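Local atomic coordinates of disulfide bond protein A (Staphylococcus aureus, PDB entry 3BCI), a protein that probably works as a thioredoxin-family thiol:disulfide oxidoreductase that introduces disulfide bonds into folding proteins. Residues Leu14-Gly19 with Gln50-Ala55; Tyr21-Cys26 with Thr149-Phe154; Leu102-Ile107 with Asp123-Asp128. One frame throughout, in Å; residues are numbered along the deposited sequence.

Contact 1: residues Leu14-Gly19 with Gln50-Ala55; sequences LVVVYG and QFVNLA
Strand Leu14-Gly19 runs parallel to Gln50-Asn53, the strand axes 4.8 Å apart and their directions differing by 22°, and five backbone hydrogen bonds tie the two edges together, from Gln50 N to Val15 O at one end to Leu54 N to Gly19 O, just past the second strand, at the other. These are the two parallel strands of the thioredoxin fold, joined through helix 24-42 in a beta-alpha-beta unit. The CA-H groups of Val16 and Tyr18 also lean on the carbonyl oxygens of Gln50 and Val52.

Val16, Tyr18, Gln50 and Val52 share one face of the sheet. Val52 sits there as a fork: its CG2 meets Val16 CG1 at 3.7 Å, while its CB, 3.5 Å from Tyr18 CD1, and its CG1 lie alongside the tyrosine ring. Tyr18 turns CG away from its carbonyl carbon (chi1 -70°), which stands the ring beside Val52 and lays one face, near the rim, over Val16 CG1. Leu54 CD1 closes on the ring's edge and on Tyr18 CB, 4.0 Å away. Helix 130-144 covers this face, touching Tyr18, Val52 and Leu54.

On the other face Val17 CG1 meets Phe51 CD1 at 4.1 Å. The Phe51 ring reaches on past Val17 to Gly19, its CZ 4.0 Å from Gly19 C, and there is no side chain on Gly19 to push it off; Tyr21 meets the ring as well. Past the second strand the chain makes an Asx turn, in which Asn53 OD1 accepts from Ala55 N at 2.7 Å.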
loop_
_atom_site.group_PDB
_atom_site.type_symbol
_atom_site.label_atom_id
_atom_site.label_comp_id
_atom_site.label_asym_id
_atom_site.label_seq_id
_atom_site.Cartn_x
_atom_site.Cartn_y
_atom_site.Cartn_z
ATOM N N LEU A 14 -7.594 -9.614 10.009
ATOM C CA LEU A 14 -7.449 -8.573 9.001
ATOM C C LEU A 14 -6.373 -7.605 9.499
ATOM O O LEU A 14 -6.521 -6.990 10.557
ATOM C CB LEU A 14 -8.750 -7.805 8.803
ATOM C CG LEU A 14 -8.584 -6.439 8.122
ATOM C CD1 LEU A 14 -8.268 -6.603 6.635
ATOM C CD2 LEU A 14 -9.856 -5.639 8.306
ATOM N N VAL A 15 -5.286 -7.481 8.747
ATOM C CA VAL A 15 -4.211 -6.571 9.127
ATOM C C VAL A 15 -4.299 -5.320 8.255
ATOM O O VAL A 15 -4.215 -5.398 7.027
ATOM C CB VAL A 15 -2.827 -7.227 8.934
ATOM C CG1 VAL A 15 -1.725 -6.239 9.302
ATOM C CG2 VAL A 15 -2.726 -8.494 9.790
ATOM N N VAL A 16 -4.474 -4.166 8.894
ATOM C CA VAL A 16 -4.581 -2.906 8.169
ATOM C C VAL A 16 -3.430 -1.975 8.525
ATOM O O VAL A 16 -3.138 -1.745 9.704
ATOM C CB VAL A 16 -5.899 -2.165 8.496
ATOM C CG1 VAL A 16 -5.987 -0.880 7.670
ATOM C CG2 VAL A 16 -7.094 -3.065 8.222
ATOM N N VAL A 17 -2.774 -1.449 7.498
ATOM C CA VAL A 17 -1.674 -0.515 7.692
ATOM C C VAL A 17 -2.075 0.787 7.011
ATOM O O VAL A 17 -2.437 0.791 5.833
ATOM C CB VAL A 17 -0.352 -1.033 7.067
ATOM C CG1 VAL A 17 0.712 0.084 7.061
ATOM C CG2 VAL A 17 0.167 -2.221 7.869
ATOM N N TYR A 18 -2.038 1.876 7.771
ATOM C CA TYR A 18 -2.377 3.201 7.261
ATOM C C TYR A 18 -1.087 3.933 6.944
ATOM O O TYR A 18 -0.157 3.928 7.749
ATOM C CB TYR A 18 -3.165 3.984 8.314
ATOM C CG TYR A 18 -4.565 3.469 8.546
ATOM C CD1 TYR A 18 -5.627 3.894 7.746
ATOM C CD2 TYR A 18 -4.834 2.573 9.581
ATOM C CE1 TYR A 18 -6.923 3.448 7.977
ATOM C CE2 TYR A 18 -6.126 2.116 9.821
ATOM C CZ TYR A 18 -7.167 2.561 9.019
ATOM O OH TYR A 18 -8.452 2.149 9.279
ATOM N N GLY A 19 -1.022 4.559 5.774
ATOM C CA GLY A 19 0.181 5.279 5.413
ATOM C C GLY A 19 0.104 6.077 4.127
ATOM O O GLY A 19 -0.971 6.462 3.672
ATOM N N GLN A 50 -4.415 -5.173 4.169
ATOM C CA GLN A 50 -4.984 -4.008 3.508
ATOM C C GLN A 50 -4.147 -2.779 3.808
ATOM O O GLN A 50 -3.835 -2.492 4.963
ATOM C CB GLN A 50 -6.429 -3.756 3.962
ATOM C CG GLN A 50 -7.003 -2.432 3.444
ATOM C CD GLN A 50 -8.480 -2.243 3.769
ATOM O OE1 GLN A 50 -9.004 -2.835 4.713
ATOM N NE2 GLN A 50 -9.151 -1.399 2.991
ATOM N N PHE A 51 -3.773 -2.067 2.753
ATOM C CA PHE A 51 -2.992 -0.845 2.891
ATOM C C PHE A 51 -3.950 0.298 2.587
ATOM O O PHE A 51 -4.571 0.322 1.519
ATOM C CB PHE A 51 -1.829 -0.839 1.894
ATOM C CG PHE A 51 -0.969 0.399 1.966
ATOM C CD1 PHE A 51 -0.184 0.651 3.084
ATOM C CD2 PHE A 51 -0.957 1.318 0.917
ATOM C CE1 PHE A 51 0.605 1.801 3.159
ATOM C CE2 PHE A 51 -0.174 2.469 0.982
ATOM C CZ PHE A 51 0.607 2.711 2.105
ATOM N N VAL A 52 -4.104 1.217 3.534
ATOM C CA VAL A 52 -4.993 2.359 3.337
ATOM C C VAL A 52 -4.103 3.586 3.202
ATOM O O VAL A 52 -3.452 3.995 4.162
ATOM C CB VAL A 52 -5.958 2.551 4.529
ATOM C CG1 VAL A 52 -6.880 3.735 4.264
ATOM C CG2 VAL A 52 -6.780 1.285 4.745
ATOM N N ASN A 53 -4.087 4.161 2.005
ATOM C CA ASN A 53 -3.250 5.315 1.688
ATOM C C ASN A 53 -3.962 6.642 1.934
ATOM O O ASN A 53 -4.920 6.974 1.238
ATOM C CB ASN A 53 -2.836 5.231 0.220
ATOM C CG ASN A 53 -1.664 6.120 -0.113
ATOM O OD1 ASN A 53 -1.544 7.236 0.400
ATOM N ND2 ASN A 53 -0.794 5.638 -0.997
ATOM N N LEU A 54 -3.490 7.407 2.913
ATOM C CA LEU A 54 -4.109 8.698 3.210
ATOM C C LEU A 54 -3.840 9.752 2.127
ATOM O O LEU A 54 -4.517 10.777 2.082
ATOM C CB LEU A 54 -3.642 9.223 4.579
ATOM C CG LEU A 54 -4.373 8.689 5.818
ATOM C CD1 LEU A 54 -4.006 7.227 6.060
ATOM C CD2 LEU A 54 -4.003 9.537 7.035
ATOM N N ALA A 55 -2.861 9.491 1.261
ATOM C CA ALA A 55 -2.500 10.408 0.171
ATOM C C ALA A 55 -2.546 11.854 0.651
ATOM O O ALA A 55 -3.254 12.681 0.077
ATOM C CB ALA A 55 -3.458 10.221 -1.006
#

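Contact 2: residues Tyr21-Cys26 with Thr149-Phe154; sequences YKCPYC and TTPTAF
Pro151 lays its ring against CB and the carbonyl group of Tyr25 and against the sulfur of Cys26. Its CD touches Tyr25 CB at 3.5 Å, its CG faces the Tyr25 carbonyl oxygen at 3.8 Å, and its CB rests on Cys26 SG at 3.6 Å, so three ring carbons each have a partner. Of the Tyr25 side chain, CB does the touching; the aromatic ring leads away from Pro151. The Cys26 sulfur swings away from its own carbonyl carbon (chi1 -69°), which sets it against one face of the proline ring and within 4.4 Å of Thr150 CB.

This is the active-site pairing of the thioredoxin fold: a Cys-Pro-Tyr-Cys motif at the start of helix 24-42 faced by the cis-proline loop, in which the Thr150-Pro151 peptide is cis. No hydrogen bond crosses between the segments, and the contact is made by van der Waals touch. A disulfide between Cys23 and Cys26 has been seen in a structure of this protein, but in the conformers described Cys23 SG and Cys26 SG are 3.2 Å apart and not bonded to each other; both residues were modelled in two conformations, so details of their sulfurs are less certain than those of the proline. Cys23 is here the N-cap residue, its SG accepting a weak hydrogen bond from Cys26 N, and it lies more loosely against the loop, 4.4 Å from Pro151 CD. Tyr164 packs on both Tyr25 and Pro151, Phe87 lies against Cys26, and Gln90 NE2 donates to the carbonyl oxygens of Tyr21 and Cys23.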
loop_
_atom_site.group_PDB
_atom_site.type_symbol
_atom_site.label_atom_id
_atom_site.label_comp_id
_atom_site.label_asym_id
_atom_site.label_seq_id
_atom_site.Cartn_x
_atom_site.Cartn_y
_atom_site.Cartn_z
ATOM N N TYR A 21 2.810 6.480 0.411
ATOM C CA TYR A 21 4.066 6.102 -0.223
ATOM C C TYR A 21 5.143 7.177 -0.091
ATOM O O TYR A 21 6.327 6.890 -0.239
ATOM C CB TYR A 21 3.840 5.778 -1.708
ATOM C CG TYR A 21 3.175 4.445 -1.945
ATOM C CD1 TYR A 21 3.815 3.261 -1.588
ATOM C CD2 TYR A 21 1.899 4.366 -2.504
ATOM C CE1 TYR A 21 3.203 2.030 -1.775
ATOM C CE2 TYR A 21 1.277 3.131 -2.696
ATOM C CZ TYR A 21 1.937 1.971 -2.327
ATOM O OH TYR A 21 1.336 0.747 -2.499
ATOM N N LYS A 22 4.733 8.409 0.195
ATOM C CA LYS A 22 5.679 9.517 0.336
ATOM C C LYS A 22 6.132 9.711 1.777
ATOM O O LYS A 22 6.985 10.553 2.059
ATOM C CB LYS A 22 5.033 10.819 -0.144
ATOM C CG LYS A 22 4.650 10.819 -1.614
ATOM C CD LYS A 22 4.215 12.201 -2.095
ATOM C CE LYS A 22 5.392 13.165 -2.191
ATOM N NZ LYS A 22 4.937 14.535 -2.572
ATOM N N CYS A 23 5.564 8.915 2.670
ATOM C CA CYS A 23 5.911 9.003 4.076
ATOM C C CYS A 23 7.158 8.209 4.446
ATOM O O CYS A 23 7.222 6.990 4.267
ATOM C CB CYS A 23 4.727 8.558 4.924
ATOM S SG CYS A 23 5.057 8.482 6.670
ATOM N N PRO A 24 8.168 8.906 4.980
ATOM C CA PRO A 24 9.435 8.289 5.384
ATOM C C PRO A 24 9.313 7.161 6.385
ATOM O O PRO A 24 9.962 6.127 6.235
ATOM C CB PRO A 24 10.242 9.469 5.934
ATOM C CG PRO A 24 9.694 10.643 5.169
ATOM C CD PRO A 24 8.215 10.366 5.192
ATOM N N TYR A 25 8.488 7.355 7.409
ATOM C CA TYR A 25 8.312 6.328 8.427
ATOM C C TYR A 25 7.560 5.122 7.891
ATOM O O TYR A 25 7.763 4.002 8.342
ATOM C CB TYR A 25 7.589 6.901 9.653
ATOM C CG TYR A 25 8.462 7.798 10.513
ATOM C CD1 TYR A 25 9.789 8.055 10.165
ATOM C CD2 TYR A 25 7.959 8.394 11.669
ATOM C CE1 TYR A 25 10.595 8.881 10.945
ATOM C CE2 TYR A 25 8.755 9.223 12.457
ATOM C CZ TYR A 25 10.071 9.461 12.090
ATOM O OH TYR A 25 10.861 10.274 12.870
ATOM N N CYS A 26 6.680 5.360 6.915
ATOM C CA CYS A 26 5.918 4.278 6.294
ATOM C C CYS A 26 6.890 3.395 5.503
ATOM O O CYS A 26 6.715 2.180 5.399
ATOM C CB CYS A 26 4.843 4.847 5.362
ATOM S SG CYS A 26 3.515 5.702 6.213
ATOM N N THR A 149 -2.323 9.649 13.219
ATOM C CA THR A 149 -0.939 9.467 12.811
ATOM C C THR A 149 -0.683 8.289 11.880
ATOM O O THR A 149 -1.420 7.304 11.868
ATOM C CB THR A 149 -0.030 9.295 14.038
ATOM O OG1 THR A 149 -0.561 8.266 14.882
ATOM C CG2 THR A 149 0.065 10.595 14.817
ATOM N N THR A 150 0.381 8.414 11.098
ATOM C CA THR A 150 0.798 7.371 10.175
ATOM C C THR A 150 2.309 7.283 10.310
ATOM O O THR A 150 2.973 8.288 10.528
ATOM C CB THR A 150 0.451 7.722 8.715
ATOM O OG1 THR A 150 1.076 8.959 8.359
ATOM C CG2 THR A 150 -1.052 7.847 8.537
ATOM N N PRO A 151 2.869 6.074 10.206
ATOM C CA PRO A 151 2.105 4.848 9.972
ATOM C C PRO A 151 1.516 4.258 11.251
ATOM O O PRO A 151 2.070 4.420 12.333
ATOM C CB PRO A 151 3.145 3.918 9.364
ATOM C CG PRO A 151 4.390 4.303 10.126
ATOM C CD PRO A 151 4.319 5.818 10.112
ATOM N N THR A 152 0.375 3.591 11.116
ATOM C CA THR A 152 -0.272 2.930 12.242
ATOM C C THR A 152 -0.857 1.642 11.690
ATOM O O THR A 152 -1.268 1.590 10.531
ATOM C CB THR A 152 -1.397 3.793 12.881
ATOM O OG1 THR A 152 -2.230 4.353 11.857
ATOM C CG2 THR A 152 -0.796 4.907 13.728
ATOM N N ALA A 153 -0.873 0.597 12.509
ATOM C CA ALA A 153 -1.398 -0.687 12.071
ATOM C C ALA A 153 -2.375 -1.257 13.079
ATOM O O ALA A 153 -2.248 -1.027 14.277
ATOM C CB ALA A 153 -0.245 -1.665 11.836
ATOM N N PHE A 154 -3.357 -1.994 12.570
ATOM C CA PHE A 154 -4.383 -2.615 13.392
ATOM C C PHE A 154 -4.636 -4.037 12.904
ATOM O O PHE A 154 -4.540 -4.318 11.710
ATOM C CB PHE A 154 -5.686 -1.812 13.292
ATOM C CG PHE A 154 -5.576 -0.406 13.816
ATOM C CD1 PHE A 154 -5.915 -0.112 15.132
ATOM C CD2 PHE A 154 -5.122 0.622 12.995
ATOM C CE1 PHE A 154 -5.804 1.194 15.623
ATOM C CE2 PHE A 154 -5.007 1.927 13.474
ATOM C CZ PHE A 154 -5.348 2.216 14.789
#

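Contact 3: residues Leu102-Ile107 with Asp123-Asp128; sequences LLDKHI and DYKTKD
Tyr124 sends its CB toward helix 100-108 and ends on Asp104. Its first torsion, chi1 93°, lies away from the usual staggered values and brings the ring under its neighbour's chain, with Lys125 CG 3.7 Å above the ring plane and over its centre. Farther out, two hydrophobic side chains cross the ring obliquely: CD2 and CE2 run past the Ile107 CD1 methyl, which is 3.8 Å from CE2, while CE1 comes within 4.2 Å of Leu103 CD1. CZ, at the far end of the ring, lies 4.1 Å from Leu103 CB, and the hydroxyl that follows stands against the same carbon.

At the tip, Tyr124 OH donates to Asp104 OD1 over 2.8 Å. OD1 sits in the plane of the ring at its edge, but the hydroxyl approaches it from above the carboxylate, 46° out of that plane, and the two flat groups stand 76° apart. The contact joins helix 100-108 to the C-terminal part of helix 114-125 within the helical domain that DsbA proteins carry as an insertion in the thioredoxin fold. Helix 61-74 packs on Tyr124 through Arg66, Ala67 and Ala70, while Phe82, Ile120 and Ile121 touch Ile107.

The other carboxylate oxygen of Asp104 is taken by Lys125. The lysine chain is extended beyond CG, spans the tyrosine ring and comes to the aspartate from the opposite direction, NZ forming a salt bridge with OD2 at 2.6 Å by way of the syn lone pair. The two oxygens thus have separate donors, a phenol and an ammonium group, which would tend to stabilise the charged carboxylate and hold its plane against rotation. Lys125 CE also lies against the carboxylate, 3.4 Å from Asp104 OD1.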
loop_
_atom_site.group_PDB
_atom_site.type_symbol
_atom_site.label_atom_id
_atom_site.label_comp_id
_atom_site.label_asym_id
_atom_site.label_seq_id
_atom_site.Cartn_x
_atom_site.Cartn_y
_atom_site.Cartn_z
ATOM N N LEU A 102 7.343 7.735 -13.615
ATOM C CA LEU A 102 7.945 6.832 -12.640
ATOM C C LEU A 102 7.015 5.670 -12.315
ATOM O O LEU A 102 7.456 4.524 -12.209
ATOM C CB LEU A 102 8.304 7.588 -11.354
ATOM C CG LEU A 102 8.920 6.747 -10.229
ATOM C CD1 LEU A 102 9.840 7.607 -9.380
ATOM C CD2 LEU A 102 7.812 6.127 -9.377
ATOM N N LEU A 103 5.728 5.955 -12.153
ATOM C CA LEU A 103 4.780 4.889 -11.846
ATOM C C LEU A 103 4.680 3.883 -12.998
ATOM O O LEU A 103 4.680 2.673 -12.769
ATOM C CB LEU A 103 3.409 5.489 -11.511
ATOM C CG LEU A 103 3.424 6.244 -10.173
ATOM C CD1 LEU A 103 2.165 7.077 -10.027
ATOM C CD2 LEU A 103 3.551 5.249 -9.025
ATOM N N ASP A 104 4.612 4.366 -14.236
ATOM C CA ASP A 104 4.539 3.445 -15.368
ATOM C C ASP A 104 5.804 2.587 -15.370
ATOM O O ASP A 104 5.752 1.379 -15.611
ATOM C CB ASP A 104 4.417 4.208 -16.695
ATOM C CG ASP A 104 3.050 4.850 -16.876
ATOM O OD1 ASP A 104 2.163 4.627 -16.028
ATOM O OD2 ASP A 104 2.859 5.577 -17.873
ATOM N N LYS A 105 6.936 3.216 -15.083
ATOM C CA LYS A 105 8.208 2.505 -15.038
ATOM C C LYS A 105 8.147 1.394 -13.992
ATOM O O LYS A 105 8.609 0.277 -14.220
ATOM C CB LYS A 105 9.339 3.480 -14.700
ATOM C CG LYS A 105 10.707 2.832 -14.539
ATOM C CD LYS A 105 11.807 3.883 -14.403
ATOM C CE LYS A 105 11.692 4.678 -13.110
ATOM N NZ LYS A 105 12.041 3.855 -11.925
ATOM N N HIS A 106 7.570 1.698 -12.838
ATOM C CA HIS A 106 7.468 0.695 -11.786
ATOM C C HIS A 106 6.497 -0.425 -12.148
ATOM O O HIS A 106 6.733 -1.593 -11.832
ATOM C CB HIS A 106 7.074 1.367 -10.472
ATOM C CG HIS A 106 8.237 1.971 -9.749
ATOM N ND1 HIS A 106 8.607 1.582 -8.481
ATOM C CD2 HIS A 106 9.147 2.895 -10.142
ATOM C CE1 HIS A 106 9.698 2.238 -8.122
ATOM N NE2 HIS A 106 10.045 3.040 -9.111
ATOM N N ILE A 107 5.411 -0.080 -12.828
ATOM C CA ILE A 107 4.447 -1.093 -13.234
ATOM C C ILE A 107 5.115 -2.053 -14.224
ATOM O O ILE A 107 4.942 -3.269 -14.142
ATOM C CB ILE A 107 3.199 -0.445 -13.884
ATOM C CG1 ILE A 107 2.449 0.381 -12.830
ATOM C CG2 ILE A 107 2.284 -1.525 -14.468
ATOM C CD1 ILE A 107 1.352 1.272 -13.392
ATOM N N ASP A 123 -6.032 2.101 -16.408
ATOM C CA ASP A 123 -7.013 2.208 -15.335
ATOM C C ASP A 123 -6.717 3.303 -14.307
ATOM O O ASP A 123 -7.601 4.087 -13.974
ATOM C CB ASP A 123 -7.171 0.853 -14.630
ATOM C CG ASP A 123 -8.423 0.786 -13.756
ATOM O OD1 ASP A 123 -8.433 1.369 -12.651
ATOM O OD2 ASP A 123 -9.408 0.150 -14.186
ATOM N N TYR A 124 -5.481 3.380 -13.818
ATOM C CA TYR A 124 -5.156 4.391 -12.814
ATOM C C TYR A 124 -5.120 5.816 -13.355
ATOM O O TYR A 124 -5.119 6.771 -12.583
ATOM C CB TYR A 124 -3.836 4.041 -12.099
ATOM C CG TYR A 124 -2.561 4.648 -12.657
ATOM C CD1 TYR A 124 -2.140 5.919 -12.266
ATOM C CD2 TYR A 124 -1.746 3.927 -13.533
ATOM C CE1 TYR A 124 -0.933 6.457 -12.730
ATOM C CE2 TYR A 124 -0.539 4.454 -14.005
ATOM C CZ TYR A 124 -0.137 5.717 -13.600
ATOM O OH TYR A 124 1.058 6.235 -14.057
ATOM N N LYS A 125 -5.114 5.958 -14.677
ATOM C CA LYS A 125 -5.089 7.281 -15.296
ATOM C C LYS A 125 -6.471 7.715 -15.779
ATOM O O LYS A 125 -6.644 8.834 -16.255
ATOM C CB LYS A 125 -4.128 7.296 -16.486
ATOM C CG LYS A 125 -2.690 6.927 -16.148
ATOM C CD LYS A 125 -1.810 6.989 -17.386
ATOM C CE LYS A 125 -0.378 6.617 -17.058
ATOM N NZ LYS A 125 0.490 6.654 -18.260
ATOM N N THR A 126 -7.454 6.829 -15.661
ATOM C CA THR A 126 -8.808 7.135 -16.115
ATOM C C THR A 126 -9.714 7.627 -14.988
ATOM O O THR A 126 -9.969 6.911 -14.024
ATOM C CB THR A 126 -9.457 5.901 -16.763
ATOM O OG1 THR A 126 -8.627 5.437 -17.835
ATOM C CG2 THR A 126 -10.838 6.250 -17.313
ATOM N N LYS A 127 -10.210 8.851 -15.118
ATOM C CA LYS A 127 -11.076 9.408 -14.095
ATOM C C LYS A 127 -12.252 8.496 -13.773
ATOM O O LYS A 127 -12.893 7.950 -14.668
ATOM C CB LYS A 127 -11.597 10.781 -14.518
ATOM C CG LYS A 127 -12.711 11.294 -13.619
ATOM C CD LYS A 127 -12.574 12.778 -13.340
ATOM C CE LYS A 127 -13.680 13.256 -12.415
ATOM N NZ LYS A 127 -13.462 14.666 -11.993
ATOM N N ASP A 128 -12.514 8.338 -12.479
ATOM C CA ASP A 128 -13.604 7.505 -11.983
ATOM C C ASP A 128 -13.525 6.018 -12.292
ATOM O O ASP A 128 -14.540 5.327 -12.274
ATOM C CB ASP A 128 -14.953 8.060 -12.447
ATOM C CG ASP A 128 -15.297 9.371 -11.763
ATOM O OD1 ASP A 128 -15.117 9.459 -10.528
ATOM O OD2 ASP A 128 -15.747 10.309 -12.451
#

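Overall arrangement
Contacts 1 and 2 belong to one sheet: strand 14-19 lies between strands 48-53 and 152-155, and Val16 N and Tyr18 N meet the carbonyl oxygens of Phe154 and Thr152. Contact 1, nearest the chain's centre, is built from backbone bonds and mostly buried side chains; contact 2, at the end of that sheet, relies on apolar touch around the cysteines, Cys26 SG packing on Gly19 CA. Helix 24-42 links the two. Contact 3 lies apart, its centre about 22 Å from that of contact 2 and across the chain's centre, in helices of the intervening chain. Farther out, it buries Tyr124 between apolar side chains and puts the salt bridge on partly exposed Asp104 and Lys125.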